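Local coordinates for uncharacterized protein lp_1913 (Lactobacillus plantarum, PDB 3FLH) that is of unknown function but adopts a rhodanese-like alpha/beta domain, related to enzymes that transfer sulfur, and packs with other copies of itself, at residues 31-36 against 71-76; 15-20 against 99-104; 60-65 against 90-95; 39-44 against 55-60. One frame throughout, in Å; residues are numbered along the deposited sequence.

Interaction 1: 31-36 against 71-76; sequences GKYVVL and AKTYVV
Val34 N and Val34 O both bond into the strand 73-77, and with them two parallel strands at the centre of the rhodanese-like sheet are laced together. Over the short segments the strands run about 30° apart. The backbone ladder comes first: Val34 N gives to Thr73 O (2.9 Å), Val75 N to Val34 O, and Leu36 N to Val75 O at 2.7 Å in a nearly straight bond (175°). Just ahead of the first bridge, Thr73 N reaches Lys32 O only weakly, at 3.4 Å, while a water that donates to Lys32 O and Ala71 O sits between the two segments. One side chain joins the polar group: Lys72, bent at its second torsion, brings NZ to Gly31 O at 2.8 Å.

The apolar contacts sort by sheet face. On the face of Tyr33, Val35, Thr73 and Val75, the methyl Thr73 CG2 lies at the edge of the Tyr33 ring, 3.6 Å from CD1, the two side chains running side by side. Ile17 of the strand 16-17 also touches Tyr33 and Val75 there. On the other face, Val34 and Tyr74 point the same way, and Val34 CB comes to 3.5 Å from Tyr74 CE1. The Tyr74 ring takes that place because its CG is anti to the carbonyl carbon (chi1 -65°), and its hydroxyl is tied to Asp69 O. Further along, the Leu36 side chain meets the same ring at a slant, with Leu36 CD1 3.8 Å from Tyr74 CD1.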
loop_
_atom_site.group_PDB
_atom_site.type_symbol
_atom_site.label_atom_id
_atom_site.label_comp_id
_atom_site.label_asym_id
_atom_site.label_seq_id
_atom_site.Cartn_x
_atom_site.Cartn_y
_atom_site.Cartn_z
ATOM N N GLY B 31 18.897 21.006 3.254
ATOM C CA GLY B 31 18.446 21.206 1.888
ATOM C C GLY B 31 18.814 20.062 0.967
ATOM O O GLY B 31 19.339 20.273 -0.129
ATOM N N LYS B 32 18.540 18.841 1.406
ATOM C CA LYS B 32 18.852 17.667 0.605
ATOM C C LYS B 32 17.593 17.111 -0.066
ATOM O O LYS B 32 17.677 16.410 -1.072
ATOM C CB LYS B 32 19.491 16.586 1.484
ATOM C CG LYS B 32 20.123 15.432 0.712
ATOM C CD LYS B 32 20.364 14.214 1.608
ATOM C CE LYS B 32 21.338 14.508 2.751
ATOM N NZ LYS B 32 22.735 14.783 2.284
ATOM N N TYR B 33 16.426 17.439 0.482
ATOM C CA TYR B 33 15.166 16.945 -0.070
ATOM C C TYR B 33 14.177 18.055 -0.433
ATOM O O TYR B 33 14.126 19.099 0.215
ATOM C CB TYR B 33 14.501 15.989 0.930
ATOM C CG TYR B 33 15.375 14.831 1.351
ATOM C CD1 TYR B 33 15.782 13.869 0.426
ATOM C CD2 TYR B 33 15.816 14.706 2.669
ATOM C CE1 TYR B 33 16.612 12.809 0.799
ATOM C CE2 TYR B 33 16.646 13.650 3.052
ATOM C CZ TYR B 33 17.039 12.705 2.109
ATOM O OH TYR B 33 17.859 11.659 2.478
ATOM N N VAL B 34 13.404 17.812 -1.486
ATOM C CA VAL B 34 12.368 18.735 -1.940
ATOM C C VAL B 34 11.103 17.885 -1.950
ATOM O O VAL B 34 11.043 16.857 -2.624
ATOM C CB VAL B 34 12.643 19.273 -3.367
ATOM C CG1 VAL B 34 11.468 20.139 -3.839
ATOM C CG2 VAL B 34 13.932 20.087 -3.375
ATOM N N VAL B 35 10.109 18.310 -1.183
ATOM C CA VAL B 35 8.846 17.594 -1.060
ATOM C C VAL B 35 7.847 18.066 -2.122
ATOM O O VAL B 35 7.648 19.273 -2.304
ATOM C CB VAL B 35 8.231 17.823 0.359
ATOM C CG1 VAL B 35 6.919 17.067 0.505
ATOM C CG2 VAL B 35 9.214 17.371 1.433
ATOM N N LEU B 36 7.236 17.109 -2.818
ATOM C CA LEU B 36 6.247 17.388 -3.860
ATOM C C LEU B 36 4.897 16.829 -3.467
ATOM O O LEU B 36 4.757 15.621 -3.245
ATOM C CB LEU B 36 6.651 16.748 -5.193
ATOM C CG LEU B 36 8.045 17.050 -5.736
ATOM C CD1 LEU B 36 8.235 16.327 -7.072
ATOM C CD2 LEU B 36 8.215 18.562 -5.911
ATOM N N ALA B 71 19.858 18.168 -9.069
ATOM C CA ALA B 71 20.772 17.885 -7.965
ATOM C C ALA B 71 20.024 17.591 -6.665
ATOM O O ALA B 71 20.624 17.166 -5.680
ATOM C CB ALA B 71 21.718 19.067 -7.762
ATOM N N LYS B 72 18.715 17.817 -6.666
ATOM C CA LYS B 72 17.902 17.592 -5.476
ATOM C C LYS B 72 17.230 16.217 -5.464
ATOM O O LYS B 72 17.034 15.599 -6.510
ATOM C CB LYS B 72 16.820 18.671 -5.380
ATOM C CG LYS B 72 17.345 20.089 -5.229
ATOM C CD LYS B 72 17.937 20.316 -3.845
ATOM C CE LYS B 72 18.364 21.771 -3.656
ATOM N NZ LYS B 72 18.830 22.028 -2.272
ATOM N N THR B 73 16.885 15.740 -4.274
ATOM C CA THR B 73 16.193 14.467 -4.155
ATOM C C THR B 73 14.744 14.808 -3.843
ATOM O O THR B 73 14.457 15.567 -2.917
ATOM C CB THR B 73 16.792 13.586 -3.039
ATOM O OG1 THR B 73 18.119 13.198 -3.410
ATOM C CG2 THR B 73 15.954 12.326 -2.834
ATOM N N TYR B 74 13.828 14.256 -4.630
ATOM C CA TYR B 74 12.413 14.540 -4.446
ATOM C C TYR B 74 11.649 13.491 -3.662
ATOM O O TYR B 74 11.902 12.297 -3.790
ATOM C CB TYR B 74 11.788 14.760 -5.820
ATOM C CG TYR B 74 12.368 15.988 -6.476
ATOM C CD1 TYR B 74 11.853 17.256 -6.198
ATOM C CD2 TYR B 74 13.501 15.899 -7.284
ATOM C CE1 TYR B 74 12.458 18.403 -6.704
ATOM C CE2 TYR B 74 14.114 17.041 -7.791
ATOM C CZ TYR B 74 13.586 18.286 -7.495
ATOM O OH TYR B 74 14.186 19.415 -7.984
ATOM N N VAL B 75 10.722 13.960 -2.833
ATOM C CA VAL B 75 9.878 13.091 -2.017
ATOM C C VAL B 75 8.433 13.420 -2.389
ATOM O O VAL B 75 7.984 14.552 -2.221
ATOM C CB VAL B 75 10.099 13.349 -0.499
ATOM C CG1 VAL B 75 9.223 12.422 0.333
ATOM C CG2 VAL B 75 11.573 13.136 -0.144
ATOM N N VAL B 76 7.708 12.434 -2.901
ATOM C CA VAL B 76 6.326 12.657 -3.302
ATOM C C VAL B 76 5.349 12.075 -2.282
ATOM O O VAL B 76 5.707 11.184 -1.518
ATOM C CB VAL B 76 6.035 12.004 -4.681
ATOM C CG1 VAL B 76 6.951 12.583 -5.746
ATOM C CG2 VAL B 76 6.228 10.499 -4.589
HETATM O O HOH W 1 19.759 16.088 -2.696
#

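Interaction 2: 15-20 against 99-104; sequences LYIDHH and EAYELA
Leu15 O and Glu102 N start a short parallel pairing that adds the edge strand 16-17 to strand 99-103 of the rhodanese-like sheet. Three backbone bonds make it. Glu102 N gives to Leu15 O at 2.8 Å; Ile17 N gives to Glu102 O at 3.0 Å; and Ala104 N gives to Ile17 O almost straight (173°). Ile17 and Glu102 thus each spend both backbone N and O on the pairing, and Glu102 O also receives the CA-H of Tyr16. Just past the strand, a water takes the hydrogen of His19 N (3.1 Å) and donates to Ala104 O (2.8 Å). Asp18 then N-caps the helix 19-27, its OD1 accepting from His20 N through the anti lone pair.

Tyr16 and Glu102 lie side by side, ring and carboxylate planes 43° apart, with Tyr16 CE2 3.9 Å from Glu102 OE2. Glu102 CG stands anti to its backbone N (chi1 -167°) with the chain extended, running the carboxylate along the ring. The hydroxyl of Tyr16 bonds to Tyr12 OH and Lys87 NZ, and Thr84 of the third subunit packs on Tyr16. Cutting Tyr16 back to an alanine is likely to leave Tyr12 and Lys87 without the hydroxyl they share, and the Glu102 chain without the ring beside it.

On the opposite face of the strand pair, Ile17 crosses Tyr101 at about a right angle. Lys5 of a second subunit packs on Tyr101. Leu103 reaches the start of the helix, its CD1 4.0 Å from His19 CA, and Ile17 CB sits 3.7 Å from Tyr101 CB.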
loop_
_atom_site.group_PDB
_atom_site.type_symbol
_atom_site.label_atom_id
_atom_site.label_comp_id
_atom_site.label_asym_id
_atom_site.label_seq_id
_atom_site.Cartn_x
_atom_site.Cartn_y
_atom_site.Cartn_z
ATOM N N LEU B 15 11.937 2.222 -2.224
ATOM C CA LEU B 15 11.083 3.197 -2.897
ATOM C C LEU B 15 10.627 4.283 -1.933
ATOM O O LEU B 15 10.210 5.361 -2.357
ATOM C CB LEU B 15 9.843 2.509 -3.473
ATOM C CG LEU B 15 10.045 1.401 -4.505
ATOM C CD1 LEU B 15 8.709 0.737 -4.777
ATOM C CD2 LEU B 15 10.645 1.980 -5.789
ATOM N N TYR B 16 10.712 3.998 -0.636
ATOM C CA TYR B 16 10.261 4.943 0.379
ATOM C C TYR B 16 11.351 5.630 1.187
ATOM O O TYR B 16 12.496 5.180 1.239
ATOM C CB TYR B 16 9.317 4.251 1.372
ATOM C CG TYR B 16 8.024 3.730 0.792
ATOM C CD1 TYR B 16 7.981 2.518 0.104
ATOM C CD2 TYR B 16 6.833 4.439 0.956
ATOM C CE1 TYR B 16 6.780 2.019 -0.401
ATOM C CE2 TYR B 16 5.625 3.952 0.454
ATOM C CZ TYR B 16 5.607 2.740 -0.222
ATOM O OH TYR B 16 4.418 2.250 -0.720
ATOM N N ILE B 17 10.965 6.733 1.820
ATOM C CA ILE B 17 11.861 7.491 2.678
ATOM C C ILE B 17 11.098 7.754 3.978
ATOM O O ILE B 17 9.903 8.060 3.962
ATOM C CB ILE B 17 12.316 8.816 2.010
ATOM C CG1 ILE B 17 13.413 9.471 2.854
ATOM C CG2 ILE B 17 11.135 9.754 1.824
ATOM C CD1 ILE B 17 14.049 10.696 2.193
ATOM N N ASP B 18 11.796 7.596 5.099
ATOM C CA ASP B 18 11.210 7.778 6.421
ATOM C C ASP B 18 10.933 9.249 6.722
ATOM O O ASP B 18 11.708 10.128 6.347
ATOM C CB ASP B 18 12.154 7.189 7.481
ATOM C CG ASP B 18 11.488 7.018 8.830
ATOM O OD1 ASP B 18 11.175 8.036 9.480
ATOM O OD2 ASP B 18 11.275 5.854 9.241
ATOM N N HIS B 19 9.823 9.508 7.404
ATOM C CA HIS B 19 9.443 10.872 7.741
ATOM C C HIS B 19 10.488 11.523 8.649
ATOM O O HIS B 19 10.678 12.738 8.626
ATOM C CB HIS B 19 8.058 10.878 8.404
ATOM C CG HIS B 19 8.054 10.377 9.816
ATOM N ND1 HIS B 19 8.631 11.076 10.855
ATOM C CD2 HIS B 19 7.534 9.253 10.363
ATOM C CE1 HIS B 19 8.464 10.408 11.981
ATOM N NE2 HIS B 19 7.801 9.296 11.711
ATOM N N HIS B 20 11.169 10.698 9.439
ATOM C CA HIS B 20 12.210 11.165 10.353
ATOM C C HIS B 20 13.370 11.768 9.561
ATOM O O HIS B 20 13.949 12.784 9.951
ATOM C CB HIS B 20 12.714 9.990 11.199
ATOM C CG HIS B 20 13.808 10.354 12.154
ATOM N ND1 HIS B 20 13.621 11.234 13.199
ATOM C CD2 HIS B 20 15.103 9.964 12.217
ATOM C CE1 HIS B 20 14.755 11.372 13.863
ATOM N NE2 HIS B 20 15.670 10.612 13.287
ATOM N N GLU B 99 16.448 11.352 -8.696
ATOM C CA GLU B 99 16.518 10.569 -7.478
ATOM C C GLU B 99 15.262 10.958 -6.702
ATOM O O GLU B 99 15.052 12.136 -6.413
ATOM C CB GLU B 99 17.777 10.929 -6.682
ATOM C CG GLU B 99 19.038 10.246 -7.198
ATOM C CD GLU B 99 18.932 8.737 -7.110
ATOM O OE1 GLU B 99 18.829 8.216 -5.977
ATOM O OE2 GLU B 99 18.938 8.068 -8.171
ATOM N N ALA B 100 14.411 9.983 -6.396
ATOM C CA ALA B 100 13.189 10.275 -5.657
ATOM C C ALA B 100 12.741 9.124 -4.777
ATOM O O ALA B 100 13.239 8.009 -4.883
ATOM C CB ALA B 100 12.074 10.662 -6.614
ATOM N N TYR B 101 11.797 9.423 -3.895
ATOM C CA TYR B 101 11.251 8.446 -2.966
ATOM C C TYR B 101 9.830 8.875 -2.635
ATOM O O TYR B 101 9.469 10.041 -2.800
ATOM C CB TYR B 101 12.072 8.432 -1.665
ATOM C CG TYR B 101 13.519 8.014 -1.822
ATOM C CD1 TYR B 101 13.873 6.663 -1.890
ATOM C CD2 TYR B 101 14.534 8.970 -1.930
ATOM C CE1 TYR B 101 15.201 6.270 -2.066
ATOM C CE2 TYR B 101 15.865 8.588 -2.107
ATOM C CZ TYR B 101 16.190 7.237 -2.178
ATOM O OH TYR B 101 17.495 6.855 -2.391
ATOM N N GLU B 102 9.022 7.930 -2.173
ATOM C CA GLU B 102 7.665 8.240 -1.769
ATOM C C GLU B 102 7.740 8.413 -0.247
ATOM O O GLU B 102 8.486 7.687 0.415
ATOM C CB GLU B 102 6.716 7.091 -2.109
ATOM C CG GLU B 102 5.275 7.515 -2.000
ATOM C CD GLU B 102 4.279 6.410 -2.284
ATOM O OE1 GLU B 102 4.475 5.646 -3.256
ATOM O OE2 GLU B 102 3.286 6.329 -1.533
ATOM N N LEU B 103 7.000 9.372 0.305
ATOM C CA LEU B 103 7.003 9.595 1.753
ATOM C C LEU B 103 6.204 8.495 2.455
ATOM O O LEU B 103 5.027 8.313 2.165
ATOM C CB LEU B 103 6.375 10.958 2.103
ATOM C CG LEU B 103 6.084 11.246 3.591
ATOM C CD1 LEU B 103 7.404 11.315 4.358
ATOM C CD2 LEU B 103 5.330 12.579 3.748
ATOM N N ALA B 104 6.841 7.764 3.371
ATOM C CA ALA B 104 6.158 6.701 4.114
ATOM C C ALA B 104 5.082 7.337 4.992
ATOM O O ALA B 104 5.361 8.293 5.712
ATOM C CB ALA B 104 7.158 5.947 4.987
HETATM O O HOH W 2 7.311 7.702 7.683
#

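Interaction 3: 60-65 against 90-95; sequences DLATRI and LLVLLS
Leu61 leads off, its CD2 methyl resting against two residues of helix 85-95: 3.9 Å from Val92 CB and 4.3 Å from Leu93 CG. With CG anti to the backbone N (chi1 178°), the Leu61 chain reaches toward helix 85-95 and slides past Val92, the two pointing in opposite directions. Leu61 also touches the selenomethionine Met56. Next in sequence, Ala62 offers only its small methyl and CA to Val92 CG1, and here the two backbones come nearest, 6.6 Å between Ala62 CA and Val92 CA.

Helices 58-64 and 85-95 precede and follow strand 73-77 in the rhodanese-like alpha/beta fold, and they run side by side, their short segments 10.0 Å apart and 23° from parallel. No hydrogen bond links them; the contact is purely apolar.

One turn beyond Leu61, Ile65 closes the run with its CD1, which meets Leu93 CD2 at 3.5 Å and Val92 CG1 at 4.0 Å. Leu93 also packs on Ala100 of strand 99-103, so it faces both Ile65 and the sheet. Farther round helix 85-95, Leu90 and Leu94 lie against Leu9 of a second subunit.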
loop_
_atom_site.group_PDB
_atom_site.type_symbol
_atom_site.label_atom_id
_atom_site.label_comp_id
_atom_site.label_asym_id
_atom_site.label_seq_id
_atom_site.Cartn_x
_atom_site.Cartn_y
_atom_site.Cartn_z
ATOM N N ASP B 60 0.081 16.374 -13.690
ATOM C CA ASP B 60 0.807 17.476 -14.302
ATOM C C ASP B 60 2.307 17.290 -14.127
ATOM O O ASP B 60 3.105 18.005 -14.728
ATOM C CB ASP B 60 0.380 18.802 -13.671
ATOM C CG ASP B 60 -1.096 19.083 -13.855
ATOM O OD1 ASP B 60 -1.558 19.132 -15.014
ATOM O OD2 ASP B 60 -1.800 19.257 -12.839
ATOM N N LEU B 61 2.682 16.316 -13.306
ATOM C CA LEU B 61 4.087 16.043 -13.027
ATOM C C LEU B 61 4.968 15.924 -14.270
ATOM O O LEU B 61 5.910 16.701 -14.443
ATOM C CB LEU B 61 4.214 14.773 -12.186
ATOM C CG LEU B 61 5.648 14.351 -11.873
ATOM C CD1 LEU B 61 6.343 15.429 -11.047
ATOM C CD2 LEU B 61 5.633 13.032 -11.133
ATOM N N ALA B 62 4.677 14.950 -15.128
ATOM C CA ALA B 62 5.466 14.746 -16.345
ATOM C C ALA B 62 5.649 16.039 -17.138
ATOM O O ALA B 62 6.693 16.258 -17.764
ATOM C CB ALA B 62 4.811 13.680 -17.231
ATOM N N THR B 63 4.636 16.897 -17.100
ATOM C CA THR B 63 4.671 18.170 -17.817
ATOM C C THR B 63 5.537 19.239 -17.147
ATOM O O THR B 63 6.242 19.989 -17.824
ATOM C CB THR B 63 3.243 18.752 -17.981
ATOM O OG1 THR B 63 2.449 17.860 -18.778
ATOM C CG2 THR B 63 3.299 20.120 -18.663
ATOM N N ARG B 64 5.485 19.299 -15.818
ATOM C CA ARG B 64 6.228 20.305 -15.052
ATOM C C ARG B 64 7.533 19.803 -14.442
ATOM O O ARG B 64 8.155 20.490 -13.628
ATOM C CB ARG B 64 5.337 20.853 -13.940
ATOM C CG ARG B 64 4.091 21.578 -14.435
ATOM C CD ARG B 64 3.200 21.986 -13.274
ATOM N NE ARG B 64 3.970 22.664 -12.236
ATOM C CZ ARG B 64 3.560 22.841 -10.985
ATOM N NH1 ARG B 64 2.376 22.395 -10.592
ATOM N NH2 ARG B 64 4.351 23.454 -10.120
ATOM N N ILE B 65 7.957 18.616 -14.853
ATOM C CA ILE B 65 9.171 18.031 -14.315
ATOM C C ILE B 65 10.427 18.751 -14.812
ATOM O O ILE B 65 11.530 18.514 -14.316
ATOM C CB ILE B 65 9.232 16.522 -14.657
ATOM C CG1 ILE B 65 10.132 15.799 -13.658
ATOM C CG2 ILE B 65 9.725 16.323 -16.081
ATOM C CD1 ILE B 65 10.047 14.302 -13.763
ATOM N N LEU B 90 6.564 8.572 -8.710
ATOM C CA LEU B 90 7.914 8.065 -8.510
ATOM C C LEU B 90 8.471 7.469 -9.799
ATOM O O LEU B 90 9.628 7.710 -10.146
ATOM C CB LEU B 90 7.946 7.009 -7.394
ATOM C CG LEU B 90 9.332 6.521 -6.936
ATOM C CD1 LEU B 90 10.155 7.706 -6.408
ATOM C CD2 LEU B 90 9.188 5.468 -5.842
ATOM N N LEU B 91 7.651 6.700 -10.512
ATOM C CA LEU B 91 8.083 6.073 -11.761
ATOM C C LEU B 91 8.489 7.111 -12.802
ATOM O O LEU B 91 9.462 6.927 -13.542
ATOM C CB LEU B 91 6.968 5.183 -12.323
ATOM C CG LEU B 91 7.282 4.459 -13.638
ATOM C CD1 LEU B 91 8.565 3.660 -13.496
ATOM C CD2 LEU B 91 6.121 3.539 -14.007
ATOM N N VAL B 92 7.736 8.202 -12.857
ATOM C CA VAL B 92 8.023 9.281 -13.794
ATOM C C VAL B 92 9.376 9.914 -13.462
ATOM O O VAL B 92 10.214 10.111 -14.347
ATOM C CB VAL B 92 6.912 10.362 -13.741
ATOM C CG1 VAL B 92 7.276 11.544 -14.627
ATOM C CG2 VAL B 92 5.589 9.757 -14.189
ATOM N N LEU B 93 9.589 10.213 -12.182
ATOM C CA LEU B 93 10.833 10.833 -11.731
ATOM C C LEU B 93 12.048 9.927 -11.953
ATOM O O LEU B 93 13.055 10.352 -12.526
ATOM C CB LEU B 93 10.719 11.215 -10.246
ATOM C CG LEU B 93 9.736 12.334 -9.897
ATOM C CD1 LEU B 93 9.434 12.334 -8.404
ATOM C CD2 LEU B 93 10.333 13.679 -10.327
ATOM N N LEU B 94 11.950 8.682 -11.499
ATOM C CA LEU B 94 13.051 7.734 -11.661
ATOM C C LEU B 94 13.326 7.449 -13.145
ATOM O O LEU B 94 14.480 7.298 -13.542
ATOM C CB LEU B 94 12.753 6.426 -10.910
ATOM C CG LEU B 94 12.491 6.477 -9.387
ATOM C CD1 LEU B 94 12.266 5.046 -8.877
ATOM C CD2 LEU B 94 13.668 7.112 -8.652
ATOM N N SER B 95 12.282 7.383 -13.970
ATOM C CA SER B 95 12.481 7.127 -15.403
ATOM C C SER B 95 13.183 8.305 -16.078
ATOM O O SER B 95 13.874 8.132 -17.082
ATOM C CB SER B 95 11.146 6.877 -16.113
ATOM O OG SER B 95 10.551 5.666 -15.680
#

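Interaction 4: 39-44 against 55-60; sequences RNAPAQ and AMPAKD
Gln44 turns its amide toward the 55-60 segment, OE1 and NE2 meeting different partners. Its CG is anti to the carbonyl carbon (chi1 -61°), and the extended chain beyond carries the amide to Ala55 and Pro57. Gln44 OE1 lies 3.1 Å from Ala55 CB. Gln44 NE2 lies 4.0 Å from Pro57 CD and donates to Arg39 O at 3.0 Å within its own segment, 39-44, the acceptor lying in the amide plane while the donor stands above the carbonyl plane. A second bond from NE2 goes to Asp37 O, so two carbonyls fix the rotation of the amide. A leucine in its place would probably leave Arg39 O and Asp37 O without this shared donor and let the 39-44 turn loosen from Pro57.

Arg39 ends the Asp-Val-Arg sequence familiar in rhodanese-like domains, just after strand 33-37, and the second segment brings in the proline that leads into helix 58-64. The Arg39 guanidinium forms salt bridges with Asp37 and Asp48, while its carbonyl faces across: Pro57 CA gives a CA-H...O contact to Arg39 O at 3.3 Å. The Pro57 ring lies against the same peptide, with Pro57 CB 3.6 Å from Arg39 O and Pro57 CG 4.4 Å from Ala41 CB. A water links the segments, accepting from Ala41 N (3.0 Å) and Lys59 NZ (2.9 Å), and Lys59 NZ makes a weak salt bridge to Asp60 OD2.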
loop_
_atom_site.group_PDB
_atom_site.type_symbol
_atom_site.label_atom_id
_atom_site.label_comp_id
_atom_site.label_asym_id
_atom_site.label_seq_id
_atom_site.Cartn_x
_atom_site.Cartn_y
_atom_site.Cartn_z
ATOM N N ARG B 39 -1.047 15.475 -4.839
ATOM C CA ARG B 39 -2.498 15.303 -4.731
ATOM C C ARG B 39 -3.185 16.072 -5.864
ATOM O O ARG B 39 -2.582 16.954 -6.473
ATOM C CB ARG B 39 -3.011 15.839 -3.385
ATOM C CG ARG B 39 -2.591 15.056 -2.141
ATOM C CD ARG B 39 -3.124 15.732 -0.870
ATOM N NE ARG B 39 -2.562 17.072 -0.691
ATOM C CZ ARG B 39 -3.081 18.014 0.095
ATOM N NH1 ARG B 39 -4.186 17.777 0.790
ATOM N NH2 ARG B 39 -2.493 19.204 0.182
ATOM N N ASN B 40 -4.445 15.743 -6.144
ATOM C CA ASN B 40 -5.187 16.433 -7.193
ATOM C C ASN B 40 -5.427 17.889 -6.795
ATOM O O ASN B 40 -5.585 18.206 -5.613
ATOM C CB ASN B 40 -6.522 15.729 -7.475
ATOM C CG ASN B 40 -7.308 15.423 -6.212
ATOM O OD1 ASN B 40 -7.508 14.257 -5.862
ATOM N ND2 ASN B 40 -7.759 16.468 -5.522
ATOM N N ALA B 41 -5.443 18.770 -7.792
ATOM C CA ALA B 41 -5.629 20.202 -7.576
ATOM C C ALA B 41 -6.704 20.597 -6.558
ATOM O O ALA B 41 -6.423 21.344 -5.621
ATOM C CB ALA B 41 -5.904 20.895 -8.915
ATOM N N PRO B 42 -7.944 20.103 -6.723
ATOM C CA PRO B 42 -9.008 20.459 -5.776
ATOM C C PRO B 42 -8.662 20.248 -4.305
ATOM O O PRO B 42 -8.996 21.077 -3.463
ATOM C CB PRO B 42 -10.186 19.597 -6.236
ATOM C CG PRO B 42 -9.520 18.410 -6.856
ATOM C CD PRO B 42 -8.394 19.039 -7.638
ATOM N N ALA B 43 -7.985 19.146 -4.000
ATOM C CA ALA B 43 -7.614 18.843 -2.624
ATOM C C ALA B 43 -6.595 19.835 -2.068
ATOM O O ALA B 43 -6.620 20.176 -0.884
ATOM C CB ALA B 43 -7.060 17.429 -2.536
ATOM N N GLN B 44 -5.703 20.302 -2.934
ATOM C CA GLN B 44 -4.659 21.235 -2.532
ATOM C C GLN B 44 -5.141 22.663 -2.261
ATOM O O GLN B 44 -4.360 23.525 -1.846
ATOM C CB GLN B 44 -3.543 21.230 -3.578
ATOM C CG GLN B 44 -2.892 19.860 -3.721
ATOM C CD GLN B 44 -1.452 19.947 -4.168
ATOM O OE1 GLN B 44 -0.672 20.724 -3.613
ATOM N NE2 GLN B 44 -1.081 19.140 -5.159
ATOM N N ALA B 55 3.317 22.297 -4.656
ATOM C CA ALA B 55 2.062 21.765 -5.181
ATOM C C ALA B 55 2.278 21.321 -6.620
ATOM O O ALA B 55 2.494 22.143 -7.511
ATOM C CB ALA B 55 0.963 22.828 -5.107
HETATM N N MSE B 56 2.228 20.013 -6.837
HETATM C CA MSE B 56 2.435 19.450 -8.163
HETATM C C MSE B 56 1.549 18.233 -8.418
HETATM O O MSE B 56 1.985 17.086 -8.264
HETATM C CB MSE B 56 3.902 19.068 -8.335
HETATM C CG MSE B 56 4.202 18.328 -9.617
HETATM SE SE MSE B 56 5.756 19.025 -10.483
HETATM C CE MSE B 56 7.066 18.691 -9.114
ATOM N N PRO B 57 0.292 18.473 -8.816
ATOM C CA PRO B 57 -0.679 17.414 -9.101
ATOM C C PRO B 57 -0.079 16.328 -9.976
ATOM O O PRO B 57 0.563 16.613 -10.985
ATOM C CB PRO B 57 -1.809 18.169 -9.786
ATOM C CG PRO B 57 -1.783 19.483 -9.075
ATOM C CD PRO B 57 -0.303 19.799 -9.061
ATOM N N ALA B 58 -0.284 15.084 -9.567
ATOM C CA ALA B 58 0.240 13.932 -10.282
ATOM C C ALA B 58 0.031 13.970 -11.796
ATOM O O ALA B 58 0.928 13.597 -12.551
ATOM C CB ALA B 58 -0.369 12.658 -9.707
ATOM N N LYS B 59 -1.139 14.426 -12.239
ATOM C CA LYS B 59 -1.448 14.479 -13.669
ATOM C C LYS B 59 -0.733 15.609 -14.405
ATOM O O LYS B 59 -0.927 15.788 -15.605
ATOM C CB LYS B 59 -2.958 14.622 -13.887
ATOM C CG LYS B 59 -3.481 16.050 -13.764
ATOM C CD LYS B 59 -4.988 16.110 -14.004
ATOM C CE LYS B 59 -5.452 17.531 -14.309
ATOM N NZ LYS B 59 -5.047 18.508 -13.259
ATOM N N ASP B 60 0.081 16.374 -13.690
ATOM C CA ASP B 60 0.807 17.476 -14.302
ATOM C C ASP B 60 2.307 17.290 -14.127
ATOM O O ASP B 60 3.105 18.005 -14.728
ATOM C CB ASP B 60 0.380 18.802 -13.671
ATOM C CG ASP B 60 -1.096 19.083 -13.855
ATOM O OD1 ASP B 60 -1.558 19.132 -15.014
ATOM O OD2 ASP B 60 -1.800 19.257 -12.839
HETATM O O HOH W 3 -5.211 17.595 -10.536
#

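Overall arrangement
From the N terminus, residues 15-20 open the widest loop, which interaction 2 closes only at 99-104, joining edge strand 16-17 to 99-103, the last strand along the chain. Inside it, 31-36 opens the loop of interaction 1, closed at 71-76, and 39-44 opens the smaller one of interaction 4, closed at 55-60 and nested in both. Interaction 3 begins where interaction 4 ends, the two sharing Asp60, and its 60-65 to 90-95 loop crosses interaction 1 while staying inside interaction 2. Strands 73-77 and 99-103 join interactions 1 and 2 in one sheet, against which interaction 3 packs through Leu90 and Leu93; interactions 2 and 4 do not touch.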